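Local coordinates for protein lipoteichoic acid primase (Listeria monocytogenes, PDB 4UOP) that belongs to the sulfatase-like family of enzymes and carries an extracellular catalytic domain with a bound magnesium ion, at residues 82-87 and 253-258; 63-68 and 218-223; 67-72 and 248-253; 76-81 and 237-242; 88-93 and 318-323. All blocks are in the same frame, centred on the assembly; numbering follows the deposited sequence.

Contact 1: 82-87 and 253-258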
# COMPACT_ATOMS: atom_id res chain seq x y z
N ILE B 82 5.76 3.39 32.78
CA ILE B 82 6.35 3.52 31.46
C ILE B 82 6.13 4.93 30.91
O ILE B 82 7.05 5.51 30.33
CB ILE B 82 5.80 2.46 30.49
CG1 ILE B 82 6.13 1.05 31.00
CG2 ILE B 82 6.34 2.65 29.07
CD1 ILE B 82 7.61 0.76 31.14
N THR B 83 4.92 5.47 31.07
CA THR B 83 4.60 6.80 30.57
C THR B 83 4.08 7.71 31.67
O THR B 83 2.95 8.19 31.59
CB THR B 83 3.54 6.75 29.43
OG1 THR B 83 2.34 6.16 29.91
CG2 THR B 83 4.04 5.95 28.23
N PRO B 84 4.90 8.00 32.69
CA PRO B 84 4.44 8.89 33.76
C PRO B 84 4.06 10.31 33.31
O PRO B 84 3.16 10.88 33.89
CB PRO B 84 5.62 8.92 34.75
CG PRO B 84 6.81 8.55 33.92
CD PRO B 84 6.31 7.60 32.87
N THR B 85 4.71 10.86 32.28
CA THR B 85 4.31 12.19 31.76
C THR B 85 2.87 12.14 31.26
O THR B 85 2.07 12.99 31.64
CB THR B 85 5.25 12.68 30.63
OG1 THR B 85 6.57 12.82 31.14
CG2 THR B 85 4.80 14.04 30.07
N LEU B 86 2.54 11.16 30.43
CA LEU B 86 1.17 11.07 29.89
C LEU B 86 0.18 10.76 30.99
O LEU B 86 -0.91 11.31 31.01
CB LEU B 86 1.08 10.01 28.78
CG LEU B 86 1.89 10.24 27.50
CD1 LEU B 86 1.52 9.19 26.44
CD2 LEU B 86 1.71 11.64 26.97
N ASP B 87 0.56 9.91 31.93
CA ASP B 87 -0.33 9.56 33.04
C ASP B 87 -0.67 10.80 33.87
O ASP B 87 -1.81 10.99 34.24
CB ASP B 87 0.29 8.48 33.93
CG ASP B 87 0.66 7.21 33.15
OD1 ASP B 87 0.21 7.02 31.99
OD2 ASP B 87 1.42 6.40 33.72
N ALA B 253 12.19 2.56 25.05
CA ALA B 253 12.16 3.67 24.10
C ALA B 253 10.99 4.60 24.36
O ALA B 253 11.15 5.82 24.33
CB ALA B 253 12.11 3.16 22.67
N VAL B 254 9.82 4.02 24.62
CA VAL B 254 8.64 4.82 24.95
C VAL B 254 8.87 5.59 26.26
O VAL B 254 8.51 6.75 26.37
CB VAL B 254 7.39 3.94 25.02
CG1 VAL B 254 6.24 4.66 25.71
CG2 VAL B 254 7.00 3.51 23.60
N HIS B 255 9.51 4.94 27.24
CA HIS B 255 9.81 5.59 28.49
C HIS B 255 10.76 6.76 28.29
O HIS B 255 10.58 7.81 28.88
CB HIS B 255 10.39 4.59 29.50
CG HIS B 255 10.72 5.21 30.82
ND1 HIS B 255 9.76 5.53 31.75
CD2 HIS B 255 11.91 5.60 31.35
CE1 HIS B 255 10.35 6.06 32.81
NE2 HIS B 255 11.64 6.12 32.59
N TYR B 256 11.79 6.56 27.47
CA TYR B 256 12.71 7.63 27.14
C TYR B 256 11.96 8.80 26.46
O TYR B 256 12.11 9.96 26.84
CB TYR B 256 13.84 7.13 26.24
CG TYR B 256 14.66 8.25 25.69
CD1 TYR B 256 15.66 8.85 26.46
CD2 TYR B 256 14.39 8.79 24.42
CE1 TYR B 256 16.39 9.92 25.96
CE2 TYR B 256 15.12 9.84 23.92
CZ TYR B 256 16.12 10.41 24.69
OH TYR B 256 16.82 11.48 24.18
N ALA B 257 11.16 8.47 25.46
CA ALA B 257 10.42 9.49 24.72
C ALA B 257 9.47 10.26 25.64
O ALA B 257 9.38 11.49 25.56
CB ALA B 257 9.68 8.85 23.56
N ASP B 258 8.77 9.55 26.52
CA ASP B 258 7.87 10.17 27.49
C ASP B 258 8.63 11.05 28.49
O ASP B 258 8.18 12.15 28.85
CB ASP B 258 7.05 9.09 28.20
CG ASP B 258 6.20 9.62 29.33
OD1 ASP B 258 6.73 9.83 30.46
OD2 ASP B 258 4.98 9.80 29.11
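The carboxylate of Asp-258 and the imidazole of His-255 are the two flat groups that residues 253-258 of helix 246-271 turn to segment 82-87. His-255 works at its edge: ND1 donates to Ile-82 O (3.1 Å), which lies slightly out of the ring plane, while the N-H comes in above the carbonyl plane rather than on a lone pair. Pro-84 CD approaches the same ring obliquely. Each carboxylate oxygen takes one backbone N-H on its syn lone pair: OD1 from Thr-85 N (2.9 Å) and OD2 from Leu-86 N (3.1 Å). The Thr-85 hydroxyl has both Asp-258 O and OD1 within reach of its one proton. This illustrates how a charge from a distant part of the chain can meet the first turn of a helix, here 84-89, whose N-cap residue Thr-83 makes no capping bond. The negative group probably interacts favourably with the helix dipole. A chi1 of 174° swings the carboxylate away from the Asp-258 amide to that helix end. Thr-83 CG2 meets Val-254 CG1 at 3.6 Å, and Thr-83 OG1 turns to Asn-74 N. Along helix 246-271, Ile-265 packs on Thr-85, Leu-261 on Leu-86, and Phe-251, one turn before His-255, on Ile-82.

Contact 2: 63-68 and 218-223. With MG (magnesium ion), chain J.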
# COMPACT_ATOMS: atom_id res chain seq x y z
N VAL B 63 2.62 17.80 19.26
CA VAL B 63 3.69 16.81 19.27
C VAL B 63 3.13 15.45 18.84
O VAL B 63 2.21 14.93 19.46
CB VAL B 63 4.38 16.67 20.63
CG1 VAL B 63 5.55 15.72 20.52
CG2 VAL B 63 4.83 18.02 21.17
N GLN B 64 3.70 14.92 17.77
CA GLN B 64 3.37 13.62 17.22
C GLN B 64 4.40 12.62 17.74
O GLN B 64 5.57 12.73 17.40
CB GLN B 64 3.40 13.65 15.71
CG GLN B 64 2.99 12.33 15.08
CD GLN B 64 2.90 12.37 13.57
OE1 GLN B 64 1.97 12.98 13.00
NE2 GLN B 64 3.82 11.70 12.92
N LEU B 65 3.94 11.70 18.56
CA LEU B 65 4.80 10.76 19.28
C LEU B 65 4.90 9.42 18.54
O LEU B 65 3.93 8.68 18.43
CB LEU B 65 4.25 10.55 20.69
CG LEU B 65 4.18 11.82 21.53
CD1 LEU B 65 3.22 11.60 22.69
CD2 LEU B 65 5.55 12.23 22.03
N GLU B 66 6.11 9.12 18.06
CA GLU B 66 6.34 7.96 17.22
C GLU B 66 5.98 6.63 17.91
O GLU B 66 6.51 6.32 18.99
CB GLU B 66 7.82 7.93 16.79
CG GLU B 66 8.18 6.71 15.97
CD GLU B 66 7.35 6.60 14.70
OE1 GLU B 66 7.47 7.49 13.84
OE2 GLU B 66 6.60 5.61 14.55
N SER B 67 5.07 5.88 17.30
CA SER B 67 4.76 4.49 17.70
C SER B 67 4.16 4.31 19.11
O SER B 67 4.12 3.19 19.61
CB SER B 67 6.01 3.60 17.53
OG SER B 67 6.31 3.43 16.15
N PHE B 68 3.65 5.39 19.71
CA PHE B 68 2.87 5.30 20.95
C PHE B 68 1.46 4.74 20.64
O PHE B 68 0.78 5.23 19.73
CB PHE B 68 2.71 6.68 21.61
CG PHE B 68 3.87 7.12 22.46
CD1 PHE B 68 5.16 7.17 21.96
CD2 PHE B 68 3.66 7.57 23.76
CE1 PHE B 68 6.22 7.62 22.74
CE2 PHE B 68 4.72 8.03 24.55
CZ PHE B 68 5.99 8.07 24.03
N LEU B 218 5.93 19.24 16.12
CA LEU B 218 7.13 18.48 16.40
C LEU B 218 6.84 17.01 16.18
O LEU B 218 5.81 16.49 16.64
CB LEU B 218 7.60 18.72 17.83
CG LEU B 218 8.09 20.12 18.17
CD1 LEU B 218 6.93 21.04 18.51
CD2 LEU B 218 9.05 20.12 19.34
N ILE B 219 7.72 16.32 15.45
CA ILE B 219 7.56 14.92 15.13
C ILE B 219 8.70 14.19 15.85
O ILE B 219 9.80 14.37 15.49
CB ILE B 219 7.68 14.67 13.62
CG1 ILE B 219 6.79 15.66 12.86
CG2 ILE B 219 7.27 13.28 13.25
CD1 ILE B 219 5.37 15.42 13.11
N SER B 220 8.37 13.37 16.84
CA SER B 220 9.36 12.63 17.61
C SER B 220 9.90 11.45 16.83
O SER B 220 9.34 11.12 15.82
CB SER B 220 8.81 12.18 18.94
OG SER B 220 8.11 11.02 18.80
N VAL B 221 11.02 10.87 17.25
CA VAL B 221 11.58 9.77 16.50
C VAL B 221 12.28 8.69 17.30
O VAL B 221 12.50 7.68 16.81
CB VAL B 221 12.47 10.27 15.35
CG1 VAL B 221 13.83 10.60 15.85
CG2 VAL B 221 12.56 9.26 14.24
N SER B 222 12.63 8.99 18.53
CA SER B 222 13.46 8.08 19.31
C SER B 222 12.78 6.73 19.59
O SER B 222 13.44 5.76 19.85
CB SER B 222 13.96 8.72 20.60
OG SER B 222 14.85 9.74 20.32
N SER B 223 11.47 6.74 19.63
CA SER B 223 10.72 5.51 19.83
C SER B 223 10.30 4.82 18.51
O SER B 223 9.38 3.98 18.50
CB SER B 223 9.53 5.76 20.76
OG SER B 223 8.76 6.89 20.33
MG MG J . 5.70 6.37 12.75
O HOH W 1 8.65 9.83 13.49
O HOH W 2 6.84 4.83 11.64
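Ser-223 OG donates a 2.7 Å hydrogen bond to Glu-66 O, a short link between two loops at the magnesium site. Both loops follow neighbouring parallel strands, 59-65 and 214-219, of the central sheet in the alpha/beta fold of the sulfatase family, in which the metal site lies at the C-terminal ends of the strands. The strands are joined by Gln-64 N bonding to Leu-218 O and by Ser-220 N bonding to Gln-64 O, both nearly straight. Gln-64 and Ile-219 lie side by side on one face of the sheet, CB of the glutamine 3.7 Å from CD1 of the isoleucine; Gln-64 OE1 bonds to Tyr-282. Val-63 and Leu-218 occupy the other face, against Tyr-197.

Where the regular pairing stops, a side chain takes over: Ser-220 OG accepts from Glu-66 N at 2.9 Å, its chi1 of 84° tucking the hydroxyl back over its own backbone. The following type II turn, Leu-65 to Phe-68, presents Glu-66 to the metal. The bend at chi2 (59°) brings both carboxylate oxygens to magnesium, OE1 at 2.4 Å and OE2 at 2.2 Å; a water, Thr-108, Asp-284 and His-285 complete the shell. Ser-67 is a second-shell partner that steadies the carboxylate: its OG donates to the anti lone pair of Glu-66 OE2 at 2.7 Å.

Contact 3: 67-72 and 248-253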
# COMPACT_ATOMS: atom_id res chain seq x y z
N SER B 67 5.07 5.88 17.30
CA SER B 67 4.76 4.49 17.70
C SER B 67 4.16 4.31 19.11
O SER B 67 4.12 3.19 19.61
CB SER B 67 6.01 3.60 17.53
OG SER B 67 6.31 3.43 16.15
N PHE B 68 3.65 5.39 19.71
CA PHE B 68 2.87 5.30 20.95
C PHE B 68 1.46 4.74 20.64
O PHE B 68 0.78 5.23 19.73
CB PHE B 68 2.71 6.68 21.61
CG PHE B 68 3.87 7.12 22.46
CD1 PHE B 68 5.16 7.17 21.96
CD2 PHE B 68 3.66 7.57 23.76
CE1 PHE B 68 6.22 7.62 22.74
CE2 PHE B 68 4.72 8.03 24.55
CZ PHE B 68 5.99 8.07 24.03
N GLN B 69 1.02 3.74 21.40
CA GLN B 69 -0.34 3.20 21.28
C GLN B 69 -0.98 3.12 22.65
O GLN B 69 -0.32 2.80 23.65
CB GLN B 69 -0.35 1.83 20.58
CG GLN B 69 0.47 0.75 21.27
CD GLN B 69 0.71 -0.42 20.34
OE1 GLN B 69 1.55 -0.34 19.45
NE2 GLN B 69 -0.04 -1.52 20.53
N ARG B 70 -2.27 3.39 22.70
CA ARG B 70 -2.96 3.56 23.97
C ARG B 70 -2.89 2.34 24.88
O ARG B 70 -2.78 2.50 26.10
CB ARG B 70 -4.42 3.97 23.76
CG ARG B 70 -5.13 4.42 25.03
CD ARG B 70 -4.33 5.48 25.77
NE ARG B 70 -5.07 6.15 26.84
CZ ARG B 70 -4.51 6.80 27.86
NH1 ARG B 70 -3.18 6.83 28.02
NH2 ARG B 70 -5.29 7.42 28.75
N ASN B 71 -2.95 1.13 24.31
CA ASN B 71 -2.92 -0.09 25.15
C ASN B 71 -1.52 -0.44 25.67
O ASN B 71 -1.35 -1.41 26.43
CB ASN B 71 -3.60 -1.28 24.46
CG ASN B 71 -2.90 -1.75 23.21
OD1 ASN B 71 -1.76 -1.42 22.92
ND2 ASN B 71 -3.61 -2.58 22.45
N LEU B 72 -0.52 0.35 25.30
CA LEU B 72 0.80 0.26 25.93
C LEU B 72 1.24 1.60 26.53
O LEU B 72 2.40 1.97 26.47
CB LEU B 72 1.83 -0.26 24.92
CG LEU B 72 1.54 -1.67 24.38
CD1 LEU B 72 2.49 -2.00 23.24
CD2 LEU B 72 1.66 -2.72 25.48
N GLY B 248 10.28 -5.36 25.18
CA GLY B 248 11.13 -4.76 26.20
C GLY B 248 11.83 -3.53 25.69
O GLY B 248 11.83 -2.48 26.35
N ASN B 249 12.40 -3.62 24.50
CA ASN B 249 13.07 -2.48 23.90
C ASN B 249 12.07 -1.35 23.63
O ASN B 249 12.40 -0.19 23.82
CB ASN B 249 13.78 -2.88 22.61
CG ASN B 249 14.91 -3.87 22.87
OD1 ASN B 249 15.49 -3.90 23.95
ND2 ASN B 249 15.22 -4.68 21.88
N TYR B 250 10.87 -1.73 23.23
CA TYR B 250 9.78 -0.78 22.99
C TYR B 250 9.49 -0.00 24.26
O TYR B 250 9.45 1.22 24.23
CB TYR B 250 8.53 -1.50 22.52
CG TYR B 250 7.34 -0.60 22.34
CD1 TYR B 250 7.21 0.20 21.20
CD2 TYR B 250 6.35 -0.54 23.29
CE1 TYR B 250 6.12 1.02 21.02
CE2 TYR B 250 5.25 0.28 23.12
CZ TYR B 250 5.13 1.04 21.98
OH TYR B 250 4.04 1.86 21.83
N PHE B 251 9.36 -0.70 25.38
CA PHE B 251 9.10 -0.03 26.65
C PHE B 251 10.22 0.93 27.09
O PHE B 251 9.94 2.00 27.63
CB PHE B 251 8.84 -1.05 27.77
CG PHE B 251 7.47 -1.68 27.75
CD1 PHE B 251 6.32 -0.96 27.42
CD2 PHE B 251 7.32 -3.01 28.12
CE1 PHE B 251 5.08 -1.56 27.44
CE2 PHE B 251 6.08 -3.61 28.13
CZ PHE B 251 4.96 -2.89 27.78
N GLU B 252 11.49 0.56 26.89
CA GLU B 252 12.59 1.48 27.20
C GLU B 252 12.51 2.74 26.32
O GLU B 252 12.75 3.85 26.79
CB GLU B 252 13.96 0.85 26.95
CG GLU B 252 14.24 -0.40 27.75
CD GLU B 252 14.59 -0.15 29.21
OE1 GLU B 252 14.62 1.02 29.68
OE2 GLU B 252 14.86 -1.16 29.89
N ALA B 253 12.19 2.56 25.05
CA ALA B 253 12.16 3.67 24.10
C ALA B 253 10.99 4.60 24.36
O ALA B 253 11.15 5.82 24.33
CB ALA B 253 12.11 3.16 22.67
O HOH W 3 2.86 3.29 23.75
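Leu-72 lays its CD1 methyl against the ring of Tyr-250, 3.6 Å from CE2, while its other branch, CD2, meets Phe-251 CZ at 4.0 Å. One forked side chain thus touches two successive aromatic residues of the helix, crossing the phenylalanine at about a right angle. The polar end of Tyr-250 reaches past Leu-72 to the loop backbone. With CG anti to the backbone N (chi1 176°), the ring stretches from the helix to the loop, and OH donates to Ser-67 O at 2.6 Å, lying in the carbonyl plane of that acceptor.

A water is the second element. A single molecule donates to Tyr-250 OH (2.7 Å) and to Leu-72 O (3.1 Å) and accepts from Gln-69 N (3.0 Å), so the hydroxyl makes two bonds, one given and one received, and the loop is tied across its own width. The example shows how the long connection after strand 59-65 of a sulfatase-type alpha/beta fold is fastened to helix 246-271 just beyond the metal ligand Glu-66. Within the loop, Leu-72 N bonds back to Gln-69 O around the short 3-10 segment 70-71.

Gln-69 has its amide fixed at both ends: NE2 donates to Asn-71 OD1 in an almost coplanar bond of 2.9 Å, and OE1 accepts from the backbone N atoms of Ile-287 and Ile-288. Phe-227 meets the tyrosine ring edge-to-face.

Contact 4: 76-81 and 237-242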
# COMPACT_ATOMS: atom_id res chain seq x y z
N LYS B 76 2.63 -0.16 34.19
CA LYS B 76 3.70 -0.24 35.18
C LYS B 76 4.39 -1.60 35.05
O LYS B 76 3.72 -2.62 34.97
CB LYS B 76 3.14 -0.10 36.59
CG LYS B 76 2.82 1.31 37.00
CD LYS B 76 2.28 1.34 38.42
CE LYS B 76 1.98 2.76 38.86
NZ LYS B 76 3.20 3.61 38.93
N ILE B 77 5.72 -1.59 35.01
CA ILE B 77 6.52 -2.81 34.99
C ILE B 77 7.22 -2.90 36.34
O ILE B 77 8.13 -2.13 36.62
CB ILE B 77 7.59 -2.78 33.87
CG1 ILE B 77 6.96 -2.54 32.49
CG2 ILE B 77 8.40 -4.07 33.87
CD1 ILE B 77 6.01 -3.62 32.03
N ASN B 78 6.76 -3.82 37.20
CA ASN B 78 7.28 -3.97 38.56
C ASN B 78 7.32 -2.63 39.30
O ASN B 78 8.35 -2.23 39.82
CB ASN B 78 8.68 -4.61 38.55
CG ASN B 78 8.68 -6.04 38.05
OD1 ASN B 78 7.64 -6.70 38.00
ND2 ASN B 78 9.85 -6.54 37.68
N GLY B 79 6.19 -1.93 39.30
CA GLY B 79 6.09 -0.62 39.94
C GLY B 79 6.67 0.56 39.17
O GLY B 79 6.49 1.70 39.59
N GLN B 80 7.35 0.31 38.05
CA GLN B 80 7.96 1.39 37.25
C GLN B 80 7.00 1.86 36.14
O GLN B 80 6.66 1.08 35.24
CB GLN B 80 9.26 0.91 36.62
CG GLN B 80 10.30 0.33 37.58
CD GLN B 80 11.30 -0.58 36.87
OE1 GLN B 80 12.37 -0.14 36.47
NE2 GLN B 80 10.93 -1.84 36.68
N SER B 81 6.57 3.12 36.19
CA SER B 81 5.66 3.67 35.18
C SER B 81 6.38 3.84 33.86
O SER B 81 7.47 4.40 33.81
CB SER B 81 5.11 5.02 35.62
OG SER B 81 4.20 4.86 36.68
N ASP B 237 14.23 -1.22 34.67
CA ASP B 237 14.81 -2.53 34.96
C ASP B 237 13.79 -3.59 34.52
O ASP B 237 12.75 -3.76 35.15
CB ASP B 237 15.14 -2.67 36.45
CG ASP B 237 15.67 -4.05 36.82
OD1 ASP B 237 16.43 -4.65 36.01
OD2 ASP B 237 15.32 -4.55 37.91
N LEU B 238 14.10 -4.27 33.42
CA LEU B 238 13.13 -5.15 32.77
C LEU B 238 13.15 -6.55 33.39
O LEU B 238 14.23 -7.07 33.66
CB LEU B 238 13.44 -5.29 31.29
CG LEU B 238 13.19 -4.08 30.38
CD1 LEU B 238 13.73 -4.36 29.00
CD2 LEU B 238 11.71 -3.78 30.30
N PRO B 239 11.98 -7.16 33.58
CA PRO B 239 11.96 -8.60 33.95
C PRO B 239 12.44 -9.49 32.81
O PRO B 239 12.46 -9.05 31.65
CB PRO B 239 10.50 -8.87 34.29
CG PRO B 239 9.71 -7.76 33.67
CD PRO B 239 10.62 -6.57 33.56
N SER B 240 12.82 -10.73 33.11
CA SER B 240 13.49 -11.58 32.12
C SER B 240 12.61 -11.95 30.94
O SER B 240 13.11 -12.26 29.86
CB SER B 240 14.04 -12.85 32.78
OG SER B 240 12.98 -13.72 33.14
N ASP B 241 11.29 -11.92 31.12
CA ASP B 241 10.41 -12.17 29.99
C ASP B 241 10.25 -10.95 29.06
O ASP B 241 9.59 -11.07 28.04
CB ASP B 241 9.07 -12.75 30.42
CG ASP B 241 8.21 -11.81 31.22
OD1 ASP B 241 8.55 -10.62 31.40
OD2 ASP B 241 7.18 -12.29 31.72
N LEU B 242 10.89 -9.83 29.40
CA LEU B 242 10.99 -8.67 28.51
C LEU B 242 12.40 -8.30 28.05
O LEU B 242 12.58 -7.70 26.99
CB LEU B 242 10.41 -7.46 29.18
CG LEU B 242 8.90 -7.48 29.30
CD1 LEU B 242 8.43 -6.37 30.20
CD2 LEU B 242 8.26 -7.38 27.93
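A two-stranded beta hairpin, 76-77 with 80-81, meets the irregular loop 237-242 through Gln-80 and Ile-77. The glutamine amide engages the backbone of Asp-237 with both of its polar atoms: OE1 accepts from Asp-237 N at 2.8 Å, in the carbonyl plane and on a lone pair, and NE2 donates to Asp-237 O at 3.1 Å along a nearly straight line (178°). A side-chain amide here does what a peptide unit of a neighbouring strand might do, pairing with N-H and C=O of one residue at once. An extended chain beyond CG carries it there.

The hairpin turn, type I' from Ile-77 to Gln-80, has Asn-78 and Gly-79 at its corners, both with positive phi. Its carbonyl Ile-77 O is gripped twice, by Gln-80 N (2.9 Å) and by Gln-80 NE2 (2.8 Å), which arrive from opposite faces of its plane; the second bond helps to fix the rotation of the amide.

Beside this polar pairing lies an apolar one. Ile-77 CG2 presses on Pro-239 CD at 3.4 Å, closer than two carbons normally sit, while its other branch reaches Leu-242 tip to tip, CD1 to CD1 at 4.1 Å. Asn-78 runs antiparallel alongside the proline ring, ND2 nearest it. Phe-251 of helix 246-271 and Tyr-300 pack against both Ile-77 and Leu-242.

Contact 5: 88-93 and 318-323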
# COMPACT_ATOMS: atom_id res chain seq x y z
N GLY B 88 0.34 11.64 34.14
CA GLY B 88 0.17 12.88 34.88
C GLY B 88 -0.72 13.89 34.17
O GLY B 88 -1.46 14.63 34.81
N LEU B 89 -0.65 13.93 32.84
CA LEU B 89 -1.50 14.85 32.05
C LEU B 89 -2.99 14.55 32.13
O LEU B 89 -3.80 15.44 31.87
CB LEU B 89 -1.10 14.84 30.58
CG LEU B 89 0.21 15.51 30.20
CD1 LEU B 89 0.50 15.20 28.74
CD2 LEU B 89 0.15 17.01 30.44
N GLN B 90 -3.36 13.31 32.45
CA GLN B 90 -4.78 12.93 32.53
C GLN B 90 -5.59 13.81 33.48
O GLN B 90 -6.76 14.08 33.21
CB GLN B 90 -4.93 11.46 32.91
CG GLN B 90 -4.55 10.52 31.78
CD GLN B 90 -4.79 9.05 32.05
OE1 GLN B 90 -4.25 8.20 31.35
NE2 GLN B 90 -5.61 8.74 33.04
N ASN B 91 -4.97 14.28 34.56
CA ASN B 91 -5.65 15.16 35.52
C ASN B 91 -5.83 16.59 35.05
O ASN B 91 -6.63 17.32 35.64
CB ASN B 91 -4.87 15.20 36.85
CG ASN B 91 -5.02 13.93 37.65
OD1 ASN B 91 -6.03 13.23 37.55
ND2 ASN B 91 -4.01 13.62 38.46
N GLU B 92 -5.09 17.01 34.04
CA GLU B 92 -5.11 18.42 33.63
C GLU B 92 -5.39 18.64 32.14
O GLU B 92 -5.20 19.75 31.65
CB GLU B 92 -3.81 19.11 34.04
CG GLU B 92 -2.55 18.53 33.42
CD GLU B 92 -1.29 19.29 33.81
OE1 GLU B 92 -1.11 20.45 33.38
OE2 GLU B 92 -0.46 18.72 34.54
N THR B 93 -5.84 17.61 31.44
CA THR B 93 -6.16 17.75 30.01
C THR B 93 -7.49 17.11 29.68
O THR B 93 -8.09 16.39 30.49
CB THR B 93 -5.10 17.04 29.14
OG1 THR B 93 -5.07 15.65 29.47
CG2 THR B 93 -3.75 17.64 29.35
N PRO B 318 -2.66 7.33 21.88
CA PRO B 318 -2.98 8.33 22.89
C PRO B 318 -3.30 9.69 22.26
O PRO B 318 -2.81 10.01 21.17
CB PRO B 318 -1.71 8.40 23.74
CG PRO B 318 -0.62 7.95 22.81
CD PRO B 318 -1.24 6.91 21.94
N PHE B 319 -4.14 10.45 22.96
CA PHE B 319 -4.56 11.78 22.54
C PHE B 319 -4.81 12.63 23.78
O PHE B 319 -5.62 12.26 24.63
CB PHE B 319 -5.82 11.73 21.69
CG PHE B 319 -6.32 13.08 21.26
CD1 PHE B 319 -5.76 13.73 20.18
CD2 PHE B 319 -7.32 13.72 21.98
CE1 PHE B 319 -6.21 14.98 19.80
CE2 PHE B 319 -7.76 14.97 21.60
CZ PHE B 319 -7.21 15.61 20.52
N PHE B 320 -4.09 13.74 23.87
CA PHE B 320 -4.19 14.66 25.01
C PHE B 320 -4.27 16.07 24.48
O PHE B 320 -3.53 16.45 23.56
CB PHE B 320 -2.96 14.53 25.92
CG PHE B 320 -2.86 13.21 26.62
CD1 PHE B 320 -2.35 12.10 25.96
CD2 PHE B 320 -3.27 13.06 27.94
CE1 PHE B 320 -2.28 10.87 26.60
CE2 PHE B 320 -3.18 11.84 28.58
CZ PHE B 320 -2.71 10.74 27.90
N LEU B 321 -5.17 16.86 25.06
CA LEU B 321 -5.34 18.23 24.67
C LEU B 321 -5.37 19.14 25.89
O LEU B 321 -6.11 18.90 26.84
CB LEU B 321 -6.63 18.40 23.86
CG LEU B 321 -6.80 19.85 23.37
CD1 LEU B 321 -7.01 19.95 21.87
CD2 LEU B 321 -7.93 20.51 24.13
N HIS B 322 -4.54 20.17 25.83
CA HIS B 322 -4.46 21.19 26.86
C HIS B 322 -4.80 22.54 26.24
O HIS B 322 -4.42 22.81 25.10
CB HIS B 322 -3.04 21.23 27.44
CG HIS B 322 -2.63 22.58 27.98
ND1 HIS B 322 -2.92 22.99 29.26
CD2 HIS B 322 -1.95 23.60 27.41
CE1 HIS B 322 -2.45 24.21 29.45
NE2 HIS B 322 -1.85 24.60 28.34
N TYR B 323 -5.53 23.37 26.98
CA TYR B 323 -5.60 24.79 26.63
C TYR B 323 -5.71 25.61 27.90
O TYR B 323 -6.24 25.12 28.91
CB TYR B 323 -6.73 25.09 25.63
CG TYR B 323 -8.14 24.86 26.12
CD1 TYR B 323 -8.84 25.85 26.81
CD2 TYR B 323 -8.79 23.67 25.86
CE1 TYR B 323 -10.15 25.64 27.24
CE2 TYR B 323 -10.09 23.44 26.28
CZ TYR B 323 -10.77 24.43 26.97
OH TYR B 323 -12.06 24.19 27.39
O HOH W 4 -5.49 22.00 29.93
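The backbones come nearest where Thr-93 CA lies 5.0 Å from His-322 CA, at the point where the chain leaving helix 84-89 turns into strand 94-100. That strand pairs antiparallel with 319-322 in the central mixed sheet of the sulfatase-type fold, so the contact lies at a helix-to-strand connection. Phe-320 points its ring into the turn. At the ring edge, near its plane, are Thr-93 OG1, 3.5 Å from CD2, and Gln-90 CG, 3.7 Å from CE2, while Leu-89 CB comes in obliquely. Thr-93 CB rests on Leu-321 O at 3.1 Å, with CG2 near His-322 CB. The amide of Gln-90 reaches onward, OE1 accepting from Arg-70 and Asn-74.

A water also bridges the two segments: it donates to Glu-92 O (2.8 Å), lies 2.8 Å from His-322 ND1 and accepts from Tyr-323 N. The imidazole has other partners: its ring stacks with Trp-274 and NE2 bonds to Trp-274 O.

The bend itself is locked from within. Placed between backbone N and carbonyl carbon (chi1 60°), Thr-93 OG1 turns back to donate to Leu-89 O at 2.7 Å. It approaches 55° out of the carbonyl plane, from the face opposite to Glu-92 N, which reaches the same oxygen at 3.0 Å.

How the contacts relate
Three of the five contacts follow one chain path outward from the metal site. Contact 2 lies on the central sheet with the magnesium ligand; contact 3 begins in the same residues, Ser-67 and Phe-68, with centres about 11 Å apart; contact 4 lies nearer the surface, its centre about 12 Å from that of contact 3. Contacts 1 and 3 use successive turns of helix 246-271, sharing Ala-253, and Phe-68, shared by contacts 2 and 3, packs on contact 1. Contact 5 continues helix 84-89 from contact 1 back to the sheet, its centre about 17 Å from that of contact 2. Ordered by first segment, the contacts run 2, 3, 4, 1, 5, so this short region is bound to parts some 150 to 225 residues later, all within the sulfatase family region.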